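Local coordinates for glutathione S-transferase enzyme with thioredoxin-like domain (PDB 4L8E), which binds glutathione and, as a member of the glutathione S-transferase family, probably catalyses reactions that use its thiol, such as conjugation to electrophilic substrates, at residues Glu123-Gln126 against Trp127-Trp130; Gln203-Leu207 against Glu208-Ala212. All coordinates share one frame; numbering follows the deposited sequence.

Interaction 1 (Glu123-Gln126 against Trp127-Trp130)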
ATOM      1  N   GLU A 123       1.810  -7.305 -13.146  1.00 17.74           N
ATOM      2  CA  GLU A 123       2.300  -8.278 -12.176  1.00 15.95           C
ATOM      3  C   GLU A 123       3.277  -7.645 -11.199  1.00 17.81           C
ATOM      4  O   GLU A 123       3.187  -7.860  -9.983  1.00 17.62           O
ATOM      5  CB  GLU A 123       2.913  -9.494 -12.880  1.00 21.66           C
ATOM      6  CG  GLU A 123       3.350 -10.584 -11.945  1.00 28.80           C
ATOM      7  CD  GLU A 123       2.215 -11.452 -11.398  1.00 35.35           C
ATOM      8  OE1 GLU A 123       1.044 -11.338 -11.864  1.00 33.49           O
ATOM      9  OE2 GLU A 123       2.515 -12.260 -10.479  1.00 33.26           O
ATOM     10  N   GLN A 124       4.207  -6.840 -11.712  1.00 15.03           N
ATOM     11  CA  GLN A 124       5.133  -6.114 -10.850  1.00 13.36           C
ATOM     12  C   GLN A 124       4.411  -5.193  -9.881  1.00 13.32           C
ATOM     13  O   GLN A 124       4.738  -5.152  -8.712  1.00 14.33           O
ATOM     14  CB  GLN A 124       6.131  -5.338 -11.706  1.00 13.64           C
ATOM     15  CG  GLN A 124       7.024  -6.250 -12.468  1.00 15.62           C
ATOM     16  CD  GLN A 124       7.801  -5.574 -13.554  1.00 18.45           C
ATOM     17  OE1 GLN A 124       7.453  -4.485 -13.990  1.00 20.50           O
ATOM     18  NE2 GLN A 124       8.851  -6.236 -14.026  1.00 19.50           N
ATOM     19  N   LEU A 125       3.406  -4.472 -10.367  1.00 14.16           N
ATOM     20  CA  LEU A 125       2.715  -3.504  -9.538  1.00 14.30           C
ATOM     21  C   LEU A 125       1.854  -4.214  -8.480  1.00 14.09           C
ATOM     22  O   LEU A 125       1.730  -3.734  -7.356  1.00 12.70           O
ATOM     23  CB  LEU A 125       1.869  -2.575 -10.401  1.00 15.17           C
ATOM     24  CG  LEU A 125       2.661  -1.563 -11.232  1.00 18.15           C
ATOM     25  CD1 LEU A 125       1.753  -0.884 -12.216  1.00 22.02           C
ATOM     26  CD2 LEU A 125       3.345  -0.543 -10.307  1.00 18.26           C
ATOM     27  N   GLN A 126       1.265  -5.348  -8.834  1.00 14.68           N
ATOM     28  CA  GLN A 126       0.506  -6.115  -7.863  1.00 11.54           C
ATOM     29  C   GLN A 126       1.379  -6.425  -6.647  1.00 15.12           C
ATOM     30  O   GLN A 126       0.971  -6.283  -5.498  1.00 14.53           O
ATOM     31  CB  GLN A 126       0.018  -7.395  -8.546  1.00 15.11           C
ATOM     32  CG  GLN A 126      -0.435  -8.504  -7.695  1.00 18.91           C
ATOM     33  CD  GLN A 126      -0.671  -9.718  -8.578  1.00 21.75           C
ATOM     34  OE1 GLN A 126       0.257 -10.478  -8.903  1.00 24.61           O
ATOM     35  NE2 GLN A 126      -1.877  -9.850  -9.052  1.00 14.52           N
ATOM     36  N   TRP A 127       2.600  -6.844  -6.906  1.00 12.40           N
ATOM     37  CA  TRP A 127       3.514  -7.209  -5.827  1.00 11.44           C
ATOM     38  C   TRP A 127       4.061  -5.992  -5.079  1.00 13.37           C
ATOM     39  O   TRP A 127       4.305  -6.073  -3.881  1.00 12.89           O
ATOM     40  CB  TRP A 127       4.619  -8.155  -6.341  1.00 13.71           C
ATOM     41  CG  TRP A 127       4.081  -9.509  -6.620  1.00 13.60           C
ATOM     42  CD1 TRP A 127       3.842 -10.059  -7.834  1.00 15.80           C
ATOM     43  CD2 TRP A 127       3.653 -10.487  -5.647  1.00 14.24           C
ATOM     44  NE1 TRP A 127       3.301 -11.327  -7.690  1.00 16.89           N
ATOM     45  CE2 TRP A 127       3.182 -11.602  -6.351  1.00 14.08           C
ATOM     46  CE3 TRP A 127       3.651 -10.524  -4.245  1.00 14.69           C
ATOM     47  CZ2 TRP A 127       2.705 -12.753  -5.707  1.00 18.37           C
ATOM     48  CZ3 TRP A 127       3.178 -11.666  -3.615  1.00 15.77           C
ATOM     49  CH2 TRP A 127       2.711 -12.761  -4.347  1.00 17.24           C
ATOM     50  N   LEU A 128       4.279  -4.872  -5.777  1.00 12.59           N
ATOM     51  CA  LEU A 128       4.555  -3.605  -5.091  1.00 11.90           C
ATOM     52  C   LEU A 128       3.453  -3.248  -4.095  1.00 12.69           C
ATOM     53  O   LEU A 128       3.728  -2.907  -2.930  1.00 11.98           O
ATOM     54  CB  LEU A 128       4.748  -2.487  -6.108  1.00 11.93           C
ATOM     55  CG  LEU A 128       4.954  -1.076  -5.539  1.00 14.05           C
ATOM     56  CD1 LEU A 128       6.244  -0.999  -4.740  1.00 15.57           C
ATOM     57  CD2 LEU A 128       4.954  -0.045  -6.644  1.00 13.45           C
ATOM     58  N   PHE A 129       2.210  -3.254  -4.559  1.00 12.15           N
ATOM     59  CA  PHE A 129       1.095  -2.983  -3.674  1.00 11.02           C
ATOM     60  C   PHE A 129       1.033  -3.980  -2.511  1.00 12.14           C
ATOM     61  O   PHE A 129       0.740  -3.593  -1.360  1.00 12.23           O
ATOM     62  CB  PHE A 129      -0.235  -2.919  -4.455  1.00 11.57           C
ATOM     63  CG  PHE A 129      -0.495  -1.587  -5.089  1.00 12.39           C
ATOM     64  CD1 PHE A 129      -1.104  -0.575  -4.350  1.00 15.64           C
ATOM     65  CD2 PHE A 129      -0.167  -1.338  -6.419  1.00 13.86           C
ATOM     66  CE1 PHE A 129      -1.377   0.682  -4.922  1.00 15.61           C
ATOM     67  CE2 PHE A 129      -0.425  -0.102  -6.997  1.00 13.75           C
ATOM     68  CZ  PHE A 129      -1.045   0.910  -6.246  1.00 14.29           C
ATOM     69  N   TRP A 130       1.302  -5.255  -2.786  1.00 13.05           N
ATOM     70  CA  TRP A 130       1.281  -6.285  -1.740  1.00  9.88           C
ATOM     71  C   TRP A 130       2.308  -5.936  -0.653  1.00 10.46           C
ATOM     72  O   TRP A 130       2.020  -6.041   0.548  1.00 12.00           O
ATOM     73  CB  TRP A 130       1.592  -7.662  -2.296  1.00 11.84           C
ATOM     74  CG  TRP A 130       1.823  -8.734  -1.280  1.00 11.10           C
ATOM     75  CD1 TRP A 130       0.881  -9.469  -0.635  1.00 12.80           C
ATOM     76  CD2 TRP A 130       3.088  -9.170  -0.775  1.00 13.63           C
ATOM     77  NE1 TRP A 130       1.473 -10.361   0.225  1.00 15.75           N
ATOM     78  CE2 TRP A 130       2.836 -10.206   0.142  1.00 12.43           C
ATOM     79  CE3 TRP A 130       4.404  -8.822  -1.049  1.00 13.18           C
ATOM     80  CZ2 TRP A 130       3.859 -10.877   0.816  1.00 15.52           C
ATOM     81  CZ3 TRP A 130       5.423  -9.492  -0.376  1.00 13.00           C
ATOM     82  CH2 TRP A 130       5.147 -10.499   0.540  1.00 14.62           C
TER
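E123 and W127, one helical turn apart, are joined by a side-chain hydrogen bond. Indole NE1 of W127 donates to OE2 of E123 over 3.0 Å, with an N-H...O angle of 150°. The oxygen sits almost in the plane of the indole, while NE1 meets the carboxylate from above its plane. E123 achieves this with CG anti to the backbone N (chi1 -176°) and a bend at chi2, which bring the carboxylate alongside the ring edge, the two planes 62° apart.

The backbone bonds are the i to i+4 ladder of an alpha helix: L128 N to Q124 O, F129 N to L125 O and W130 N to Q126 O, all 2.9 to 3.0 Å long. The rung from W127 N to E123 O is longer, 3.3 Å. All belong to helix 118-145, a long helix of the all-helical region that follows the thioredoxin-like domain in glutathione transferases; its F129 stacks on F129 of the second subunit, and W127 meets F97 of that subunit edge-to-face.

In the apolar contact L125 and L128 lie side by side, their CD2 atoms 4.0 Å apart, and L128 continues onto I188 and A192 of helix 188-197. Separately, the F129 ring turns its edge to the carbonyl of L125, whose O lies near the ring plane, 3.2 Å from F129 CD2. W127 points its CZ3 at a face of W130, 3.8 Å above the plane and over its centre, while CE3 of W130 lies in the plane of the W127 ring, at its edge.

Interaction 2 (Gln203-Leu207 against Glu208-Ala212); sequences QKINL and EDYPA
N206 fastens the turn to E208 and D209 with two hydrogen bonds. Its OD1 accepts E208 N at 3.0 Å, and its carbonyl O accepts D209 N at 3.0 Å; in both cases the donor stands above the plane of the accepting group. A chi1 of -179° sets the amide beside the carbonyl carbon of N206, leaning forward to E208, and OD1 also rests 3.3 Å from CB of E208. This link from the asparagine oxygen to the N-H two residues on is an Asx turn. It opens a short 3-10 turn across residues 207-209, continued by the 3.0 Å bond from Y210 N to L207 O, and Y210 then takes the N-cap position of helix 211-221. The carboxylate of E208 has its own partner there, a salt bridge from OE2 to K214.

One part of the packing involves the Y210 ring. CB of D209 lies 3.6 Å above one face, offset toward the rim, while I205 crosses the tyrosine at about a right angle and brings CG2 to 4.0 Å from Y210 CE2. Y210 also packs on Q165 and N172 of helix 154-175, and I205 on its Y168. L207 packs instead on V213 and L217 of helix 211-221.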
ATOM      1  N   GLN A 203      12.692  -9.948  12.987  1.00 27.03           N
ATOM      2  CA  GLN A 203      11.298 -10.374  12.973  1.00 25.14           C
ATOM      3  C   GLN A 203      11.151 -11.767  13.562  1.00 26.54           C
ATOM      4  O   GLN A 203      10.055 -12.310  13.633  1.00 25.97           O
ATOM      5  CB  GLN A 203      10.772 -10.366  11.544  1.00 20.49           C
ATOM      6  CG  GLN A 203      10.675  -8.977  10.919  1.00 20.28           C
ATOM      7  CD  GLN A 203      10.958  -8.957   9.439  1.00 18.48           C
ATOM      8  OE1 GLN A 203      10.905  -9.984   8.769  1.00 20.80           O
ATOM      9  NE2 GLN A 203      11.268  -7.785   8.909  1.00 19.45           N
ATOM     10  N   LYS A 204      12.272 -12.340  14.004  1.00 26.70           N
ATOM     11  CA  LYS A 204      12.303 -13.681  14.569  1.00 26.25           C
ATOM     12  C   LYS A 204      11.806 -14.731  13.574  1.00 27.28           C
ATOM     13  O   LYS A 204      11.256 -15.772  13.973  1.00 31.50           O
ATOM     14  CB  LYS A 204      11.494 -13.751  15.862  1.00 28.51           C
ATOM     15  CG  LYS A 204      11.987 -12.815  16.939  1.00 40.19           C
ATOM     16  CD  LYS A 204      11.075 -12.873  18.149  1.00 54.91           C
ATOM     17  CE  LYS A 204      11.820 -12.588  19.431  1.00 62.08           C
ATOM     18  NZ  LYS A 204      12.278 -11.182  19.504  1.00 64.11           N
ATOM     19  N   ILE A 205      12.029 -14.462  12.294  1.00 25.25           N
ATOM     20  CA  ILE A 205      11.699 -15.395  11.231  1.00 25.10           C
ATOM     21  C   ILE A 205      12.843 -16.395  10.983  1.00 30.06           C
ATOM     22  O   ILE A 205      14.003 -16.008  10.848  1.00 32.62           O
ATOM     23  CB  ILE A 205      11.366 -14.625   9.939  1.00 24.60           C
ATOM     24  CG1 ILE A 205       9.950 -14.042  10.001  1.00 23.81           C
ATOM     25  CG2 ILE A 205      11.536 -15.493   8.695  1.00 26.03           C
ATOM     26  CD1 ILE A 205       8.846 -15.090   9.933  1.00 23.71           C
ATOM     27  N   ASN A 206      12.511 -17.678  10.919  1.00 30.01           N
ATOM     28  CA  ASN A 206      13.480 -18.709  10.541  1.00 30.94           C
ATOM     29  C   ASN A 206      13.546 -18.818   9.035  1.00 31.52           C
ATOM     30  O   ASN A 206      12.670 -19.396   8.389  1.00 30.95           O
ATOM     31  CB  ASN A 206      13.125 -20.072  11.131  1.00 30.26           C
ATOM     32  CG  ASN A 206      14.137 -21.160  10.756  1.00 35.17           C
ATOM     33  OD1 ASN A 206      15.167 -20.880  10.144  1.00 38.51           O
ATOM     34  ND2 ASN A 206      13.837 -22.393  11.114  1.00 43.38           N
ATOM     35  N   LEU A 207      14.602 -18.260   8.472  1.00 32.45           N
ATOM     36  CA  LEU A 207      14.711 -18.163   7.034  1.00 36.76           C
ATOM     37  C   LEU A 207      14.899 -19.513   6.358  1.00 35.59           C
ATOM     38  O   LEU A 207      14.662 -19.649   5.156  1.00 36.23           O
ATOM     39  CB  LEU A 207      15.857 -17.225   6.688  1.00 41.17           C
ATOM     40  CG  LEU A 207      15.883 -16.736   5.261  1.00 38.01           C
ATOM     41  CD1 LEU A 207      14.627 -15.955   4.930  1.00 35.85           C
ATOM     42  CD2 LEU A 207      17.143 -15.896   5.076  1.00 43.09           C
ATOM     43  N   GLU A 208      15.309 -20.517   7.128  1.00 39.02           N
ATOM     44  CA  GLU A 208      15.413 -21.865   6.608  1.00 39.24           C
ATOM     45  C   GLU A 208      14.046 -22.422   6.217  1.00 35.78           C
ATOM     46  O   GLU A 208      13.963 -23.351   5.424  1.00 33.88           O
ATOM     47  CB  GLU A 208      16.088 -22.786   7.630  1.00 48.32           C
ATOM     48  CG  GLU A 208      17.486 -22.330   8.027  1.00 51.47           C
ATOM     49  CD  GLU A 208      18.448 -22.256   6.844  1.00 60.73           C
ATOM     50  OE1 GLU A 208      18.671 -23.293   6.186  1.00 67.78           O
ATOM     51  OE2 GLU A 208      18.985 -21.160   6.575  1.00 58.39           O
ATOM     52  N   ASP A 209      12.971 -21.862   6.767  1.00 33.96           N
ATOM     53  CA  ASP A 209      11.625 -22.294   6.384  1.00 34.15           C
ATOM     54  C   ASP A 209      11.231 -21.768   4.998  1.00 33.72           C
ATOM     55  O   ASP A 209      10.237 -22.210   4.416  1.00 29.32           O
ATOM     56  CB  ASP A 209      10.590 -21.825   7.415  1.00 35.08           C
ATOM     57  CG  ASP A 209      10.625 -22.632   8.706  1.00 39.95           C
ATOM     58  OD1 ASP A 209      11.221 -23.733   8.736  1.00 38.56           O
ATOM     59  OD2 ASP A 209      10.027 -22.164   9.700  1.00 36.28           O
ATOM     60  N   TYR A 210      12.009 -20.823   4.473  1.00 25.37           N
ATOM     61  CA  TYR A 210      11.680 -20.124   3.226  1.00 23.66           C
ATOM     62  C   TYR A 210      12.920 -20.083   2.309  1.00 24.80           C
ATOM     63  O   TYR A 210      13.509 -19.023   2.087  1.00 22.76           O
ATOM     64  CB  TYR A 210      11.159 -18.719   3.529  1.00 22.76           C
ATOM     65  CG  TYR A 210      10.116 -18.717   4.626  1.00 23.36           C
ATOM     66  CD1 TYR A 210       8.815 -19.131   4.375  1.00 23.99           C
ATOM     67  CD2 TYR A 210      10.451 -18.374   5.938  1.00 23.44           C
ATOM     68  CE1 TYR A 210       7.879 -19.186   5.383  1.00 23.53           C
ATOM     69  CE2 TYR A 210       9.505 -18.403   6.949  1.00 25.07           C
ATOM     70  CZ  TYR A 210       8.228 -18.825   6.666  1.00 26.86           C
ATOM     71  OH  TYR A 210       7.277 -18.874   7.668  1.00 23.49           O
ATOM     72  N   PRO A 211      13.286 -21.231   1.744  1.00 23.12           N
ATOM     73  CA  PRO A 211      14.562 -21.349   1.021  1.00 26.07           C
ATOM     74  C   PRO A 211      14.626 -20.481  -0.238  1.00 28.71           C
ATOM     75  O   PRO A 211      15.719 -20.001  -0.566  1.00 25.00           O
ATOM     76  CB  PRO A 211      14.663 -22.838   0.685  1.00 27.63           C
ATOM     77  CG  PRO A 211      13.320 -23.405   0.909  1.00 33.35           C
ATOM     78  CD  PRO A 211      12.575 -22.520   1.845  1.00 26.07           C
ATOM     79  N   ALA A 212      13.497 -20.275  -0.922  1.00 21.39           N
ATOM     80  CA  ALA A 212      13.495 -19.410  -2.088  1.00 19.86           C
ATOM     81  C   ALA A 212      13.722 -17.968  -1.695  1.00 18.31           C
ATOM     82  O   ALA A 212      14.382 -17.228  -2.418  1.00 19.37           O
ATOM     83  CB  ALA A 212      12.200 -19.539  -2.874  1.00 22.94           C
TER

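Both interactions are local and lie in the helical part of the subunit; their centres are 22 Å apart and they do not touch. Interaction 1 is core: it falls within a single long helix, is almost wholly buried and takes part in the dimer interface. Interaction 2 is partly exposed and meets no other chain; it is the turn that leads from a loop into helix 211-221. The chemistry follows the setting. Residues 123-130 combine regular helical bonds with aromatic packing and one indole-carboxylate bond, whereas residues 203-212 rely on i to i+3 bonds and an asparagine, with solvent-exposed acidic side chains, one of them paired with a lysine. Helix 154-175 packs against residues of both.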